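Local coordinates for penicillin-binding protein PbpB (Mycobacterium tuberculosis, PDB 6KGU) that cross-links peptidoglycan from lipid intermediates during cell-wall synthesis and is the target of beta-lactams such as aztreonam, at residues Gln398-Asp403 with Arg432-Gln437; Ala16-Ile21 with Ala157-Thr162. All coordinates share one frame; numbering follows the deposited sequence. Where two conformers were deposited one is given.

Contact 1 and contact 2 lie in different parts of an elongated chain, their centres about 39 Å apart and their nearest atoms about 22 Å apart, so neither touches the other. Contact 2 (16-21 with 157-162) falls in the dimerisation-domain region near the N-terminus, its centre about 30 Å from that of the chain. Contact 1 (398-403 with 432-437) belongs to the transpeptidase domain, its centre about 17 Å from the chain centre. Neither contact lines the aztreonam pocket or includes the active-site serine, but Ile400 of contact 1 packs on Ile273 and Ser277 of helix 272-281, which follows Ser269, the probable acyl-ester nucleophile.

Contact 1 of 2, residues Gln398-Asp403 with Arg432-Gln437; sequences QAIAND and RVVSAQ
Ala399 opens the contact with its CB, which meets CG2 of Val433 at 4.1 Å, a light apolar touch beside Arg406 of strand 405-406. One residue on, Ile400 reaches Val434 with the far end of its chain: CG1 stands anti to the carbonyl carbon (chi1 -70°), and from there CD1 comes within 3.8 Å of Val434 CG2. The two side chains meet at a slant, and both also pack on Ser277 of helix 272-281. Helix 390-401 then ends, and Asn402 is the first residue to leave helical backbone angles. Asp403 has positive phi, and its carbonyl faces Arg432, Ser435 and Ala436. Its O receives a weak hydrogen bond from Arg432 NH1 (3.1 Å, N-H...O angle 128°) and a CA-H...O contact from Ala436 CA to the same O at 3.2 Å. The side chains of Asp403 and Ala436 meet CB to CB at 3.9 Å, while OD1 of Asp403 forms a salt bridge with Arg443 of helix 436-445.

The Arg432 chain bends at chi2 and chi3, curling the guanidinium back over its own segment. There NH1 gives a straighter bond to Val434 O (3.0 Å, 166°), with that oxygen nearly in the guanidinium plane. A water at the guanidinium edge accepts from NH2 at 3.0 Å and donates weakly to Asp403 O. Ser435 is the N-cap of helix 436-445, its OG bonded to the backbone N of Thr438. The chemistry is therefore divided: thin aliphatic contacts join the buried side, whereas at the more exposed turn one arginine links two carbonyls, its firmer bond holding its own loop and its weak one, backed by water, reaching across to the carbonyl just past the end of helix 390-401.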
loop_
_atom_site.group_PDB
_atom_site.type_symbol
_atom_site.label_atom_id
_atom_site.label_comp_id
_atom_site.label_asym_id
_atom_site.label_seq_id
_atom_site.Cartn_x
_atom_site.Cartn_y
_atom_site.Cartn_z
ATOM N N GLN A 398 -7.875 -3.187 1.205
ATOM C CA GLN A 398 -8.235 -4.471 0.607
ATOM C C GLN A 398 -9.347 -5.153 1.393
ATOM O O GLN A 398 -10.232 -5.796 0.803
ATOM C CB GLN A 398 -7.002 -5.375 0.521
ATOM C CG GLN A 398 -7.271 -6.708 -0.166
ATOM C CD GLN A 398 -7.847 -7.725 0.771
ATOM O OE1 GLN A 398 -7.646 -7.649 1.989
ATOM N NE2 GLN A 398 -8.593 -8.672 0.224
ATOM N N ALA A 399 -9.315 -5.040 2.728
ATOM C CA ALA A 399 -10.363 -5.641 3.549
ATOM C C ALA A 399 -11.729 -5.086 3.172
ATOM O O ALA A 399 -12.714 -5.827 3.054
ATOM C CB ALA A 399 -10.091 -5.377 5.036
ATOM N N ILE A 400 -11.799 -3.765 3.001
ATOM C CA ILE A 400 -13.049 -3.105 2.656
ATOM C C ILE A 400 -13.427 -3.409 1.213
ATOM O O ILE A 400 -14.607 -3.579 0.884
ATOM C CB ILE A 400 -12.890 -1.593 2.913
ATOM C CG1 ILE A 400 -12.803 -1.325 4.423
ATOM C CG2 ILE A 400 -14.003 -0.792 2.233
ATOM C CD1 ILE A 400 -14.064 -1.775 5.190
ATOM N N ALA A 401 -12.430 -3.477 0.330
ATOM C CA ALA A 401 -12.686 -3.858 -1.056
ATOM C C ALA A 401 -13.289 -5.263 -1.143
ATOM O O ALA A 401 -14.176 -5.518 -1.963
ATOM C CB ALA A 401 -11.382 -3.800 -1.851
ATOM N N ASN A 402 -12.819 -6.183 -0.303
ATOM C CA ASN A 402 -13.251 -7.578 -0.363
ATOM C C ASN A 402 -14.426 -7.839 0.575
ATOM O O ASN A 402 -14.467 -8.858 1.277
ATOM C CB ASN A 402 -12.066 -8.493 -0.050
ATOM C CG ASN A 402 -12.362 -9.956 -0.317
ATOM O OD1 ASN A 402 -12.989 -10.314 -1.325
ATOM N ND2 ASN A 402 -11.911 -10.815 0.594
ATOM N N ASP A 403 -15.377 -6.893 0.622
ATOM C CA ASP A 403 -16.639 -7.078 1.334
ATOM C C ASP A 403 -16.404 -7.375 2.807
ATOM O O ASP A 403 -17.134 -8.152 3.423
ATOM C CB ASP A 403 -17.492 -8.176 0.682
ATOM C CG ASP A 403 -18.377 -7.623 -0.446
ATOM O OD1 ASP A 403 -18.446 -6.380 -0.582
ATOM O OD2 ASP A 403 -18.995 -8.418 -1.184
ATOM N N ARG A 432 -12.284 -11.686 8.945
ATOM C CA ARG A 432 -13.488 -10.863 8.919
ATOM C C ARG A 432 -13.268 -9.620 9.778
ATOM O O ARG A 432 -13.086 -9.728 10.995
ATOM C CB ARG A 432 -14.671 -11.695 9.419
ATOM C CG ARG A 432 -15.961 -10.923 9.772
ATOM C CD ARG A 432 -16.683 -10.387 8.547
ATOM N NE ARG A 432 -17.031 -11.423 7.577
ATOM C CZ ARG A 432 -17.491 -11.159 6.361
ATOM N NH1 ARG A 432 -17.654 -9.890 5.968
ATOM N NH2 ARG A 432 -17.764 -12.147 5.522
ATOM N N VAL A 433 -13.255 -8.445 9.150
ATOM C CA VAL A 433 -13.071 -7.169 9.845
ATOM C C VAL A 433 -14.404 -6.472 10.096
ATOM O O VAL A 433 -14.680 -6.014 11.202
ATOM C CB VAL A 433 -12.121 -6.249 9.042
ATOM C CG1 VAL A 433 -11.949 -4.913 9.764
ATOM C CG2 VAL A 433 -10.771 -6.931 8.773
ATOM N N VAL A 434 -15.219 -6.339 9.055
ATOM C CA VAL A 434 -16.565 -5.791 9.147
ATOM C C VAL A 434 -17.446 -6.621 8.228
ATOM O O VAL A 434 -16.954 -7.403 7.413
ATOM C CB VAL A 434 -16.631 -4.301 8.745
ATOM C CG1 VAL A 434 -15.802 -3.445 9.682
ATOM C CG2 VAL A 434 -16.196 -4.139 7.279
ATOM N N SER A 435 -18.763 -6.429 8.343
ATOM C CA SER A 435 -19.673 -7.184 7.491
ATOM C C SER A 435 -19.565 -6.716 6.040
ATOM O O SER A 435 -19.028 -5.640 5.739
ATOM C CB SER A 435 -21.124 -7.045 7.970
ATOM O OG SER A 435 -21.647 -5.746 7.704
ATOM N N ALA A 436 -20.092 -7.546 5.129
ATOM C CA ALA A 436 -20.155 -7.138 3.725
ATOM C C ALA A 436 -20.941 -5.847 3.576
ATOM O O ALA A 436 -20.547 -4.949 2.819
ATOM C CB ALA A 436 -20.776 -8.244 2.875
ATOM N N GLN A 437 -22.041 -5.715 4.330
ATOM C CA GLN A 437 -22.897 -4.542 4.248
ATOM C C GLN A 437 -22.159 -3.285 4.698
ATOM O O GLN A 437 -22.317 -2.218 4.100
ATOM C CB GLN A 437 -24.172 -4.777 5.072
ATOM C CG GLN A 437 -24.968 -3.505 5.329
ATOM C CD GLN A 437 -25.659 -2.988 4.066
ATOM O OE1 GLN A 437 -26.008 -1.817 3.986
ATOM N NE2 GLN A 437 -25.807 -3.839 3.076
HETATM O O HOH W 1 -18.215 -11.236 2.694
#

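Contact 2 of 2, residues Ala16-Ile21 with Ala157-Thr162; sequences AARGSI and AVLAGT
Leu159 and Arg18 cross obliquely where the loop between strands 13-14 and 21-22 runs along the C-terminal end of helix 156-160, within the dimerisation-domain region of this penicillin-binding protein. The touching parts run nearly antiparallel, 169° apart end to end. From Leu159, CB sits 3.8 Å above the centre of one face of the Arg18 guanidinium. CG, anti to the carbonyl carbon (chi1 -69°), then sends out two methyls with different partners. CD1 touches both Arg18 NH2 and Ile21 CD1, each at 3.8 Å; the side chains of Ile21 and Leu159 cross at about a right angle. CD2 comes to 3.6 Å from Ser20 O and also meets Gly19 O and Ile21 CG1.

Arg18 is extended from CG to NE, which carries its flat end past the helix: NH1 passes Ala160 CB and forms a salt bridge with Asp156, and NH2 forms one with Glu152. The two acids would hold the guanidinium, with the leucine against one face. The backbone adds the direct polar link, Gly19 N to Leu159 O at 2.8 Å, nearly straight (171°) and in the carbonyl plane. At the end of the helix Ala16 CB approaches Ala160 O at 3.4 Å, and one water donates to both Ala16 O (2.9 Å) and Ala160 O (2.8 Å).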
loop_
_atom_site.group_PDB
_atom_site.type_symbol
_atom_site.label_atom_id
_atom_site.label_comp_id
_atom_site.label_asym_id
_atom_site.label_seq_id
_atom_site.Cartn_x
_atom_site.Cartn_y
_atom_site.Cartn_z
ATOM N N ALA A 16 24.103 -27.915 -9.067
ATOM C CA ALA A 16 22.692 -27.605 -9.269
ATOM C C ALA A 16 22.541 -26.339 -10.107
ATOM O O ALA A 16 23.284 -25.368 -9.933
ATOM C CB ALA A 16 21.987 -27.429 -7.931
ATOM N N ALA A 17 21.576 -26.349 -11.018
ATOM C CA ALA A 17 21.277 -25.187 -11.846
ATOM C C ALA A 17 20.270 -24.282 -11.136
ATOM O O ALA A 17 19.219 -24.748 -10.679
ATOM C CB ALA A 17 20.733 -25.622 -13.208
ATOM N N ARG A 18 20.581 -22.991 -11.065
ATOM C CA ARG A 18 19.723 -22.059 -10.345
ATOM C C ARG A 18 18.361 -21.935 -11.013
ATOM O O ARG A 18 18.252 -21.867 -12.239
ATOM C CB ARG A 18 20.385 -20.685 -10.244
ATOM C CG ARG A 18 19.686 -19.752 -9.253
ATOM C CD ARG A 18 20.533 -18.521 -8.958
ATOM N NE ARG A 18 19.898 -17.638 -7.975
ATOM C CZ ARG A 18 20.005 -17.799 -6.660
ATOM N NH1 ARG A 18 20.719 -18.818 -6.166
ATOM N NH2 ARG A 18 19.400 -16.957 -5.836
ATOM N N GLY A 19 17.317 -21.915 -10.199
ATOM C CA GLY A 19 15.981 -21.717 -10.718
ATOM C C GLY A 19 15.717 -20.266 -11.094
ATOM O O GLY A 19 16.472 -19.343 -10.775
ATOM N N SER A 20 14.621 -20.062 -11.808
ATOM C CA SER A 20 14.233 -18.752 -12.309
ATOM C C SER A 20 13.223 -18.085 -11.382
ATOM O O SER A 20 12.577 -18.734 -10.559
ATOM C CB SER A 20 13.637 -18.866 -13.716
ATOM O OG SER A 20 14.599 -19.334 -14.642
ATOM N N ILE A 21 13.081 -16.772 -11.543
ATOM C CA ILE A 21 12.029 -15.991 -10.903
ATOM C C ILE A 21 11.192 -15.398 -12.028
ATOM O O ILE A 21 11.719 -14.663 -12.870
ATOM C CB ILE A 21 12.596 -14.879 -9.994
ATOM C CG1 ILE A 21 13.481 -15.461 -8.883
ATOM C CG2 ILE A 21 11.447 -14.027 -9.414
ATOM C CD1 ILE A 21 14.197 -14.415 -8.016
ATOM N N ALA A 157 17.720 -20.793 -0.976
ATOM C CA ALA A 157 17.686 -22.249 -0.847
ATOM C C ALA A 157 16.724 -22.870 -1.848
ATOM O O ALA A 157 17.030 -23.902 -2.456
ATOM C CB ALA A 157 17.306 -22.648 0.580
ATOM N N VAL A 158 15.568 -22.237 -2.059
ATOM C CA VAL A 158 14.627 -22.717 -3.070
ATOM C C VAL A 158 15.214 -22.557 -4.467
ATOM O O VAL A 158 15.089 -23.448 -5.319
ATOM C CB VAL A 158 13.278 -21.978 -2.937
ATOM C CG1 VAL A 158 12.318 -22.423 -4.018
ATOM C CG2 VAL A 158 12.672 -22.210 -1.557
ATOM N N LEU A 159 15.856 -21.415 -4.728
ATOM C CA LEU A 159 16.379 -21.125 -6.057
ATOM C C LEU A 159 17.696 -21.849 -6.344
ATOM O O LEU A 159 17.964 -22.205 -7.501
ATOM C CB LEU A 159 16.569 -19.606 -6.211
ATOM C CG LEU A 159 15.284 -18.755 -6.261
ATOM C CD1 LEU A 159 15.590 -17.273 -5.981
ATOM C CD2 LEU A 159 14.587 -18.929 -7.629
ATOM N N ALA A 160 18.537 -22.041 -5.325
ATOM C CA ALA A 160 19.868 -22.603 -5.547
ATOM C C ALA A 160 19.864 -24.122 -5.655
ATOM O O ALA A 160 20.758 -24.690 -6.294
ATOM C CB ALA A 160 20.817 -22.200 -4.421
ATOM N N GLY A 161 18.907 -24.793 -5.025
ATOM C CA GLY A 161 18.983 -26.241 -4.966
ATOM C C GLY A 161 20.196 -26.713 -4.167
ATOM O O GLY A 161 20.736 -26.005 -3.317
ATOM N N THR A 162 20.620 -27.944 -4.457
ATOM C CA THR A 162 21.728 -28.569 -3.744
ATOM C C THR A 162 22.585 -29.343 -4.729
ATOM O O THR A 162 22.066 -30.176 -5.474
ATOM C CB THR A 162 21.223 -29.502 -2.650
ATOM O OG1 THR A 162 20.304 -28.796 -1.811
ATOM C CG2 THR A 162 22.394 -30.044 -1.808
HETATM O O HOH W 2 22.357 -23.290 -8.057
#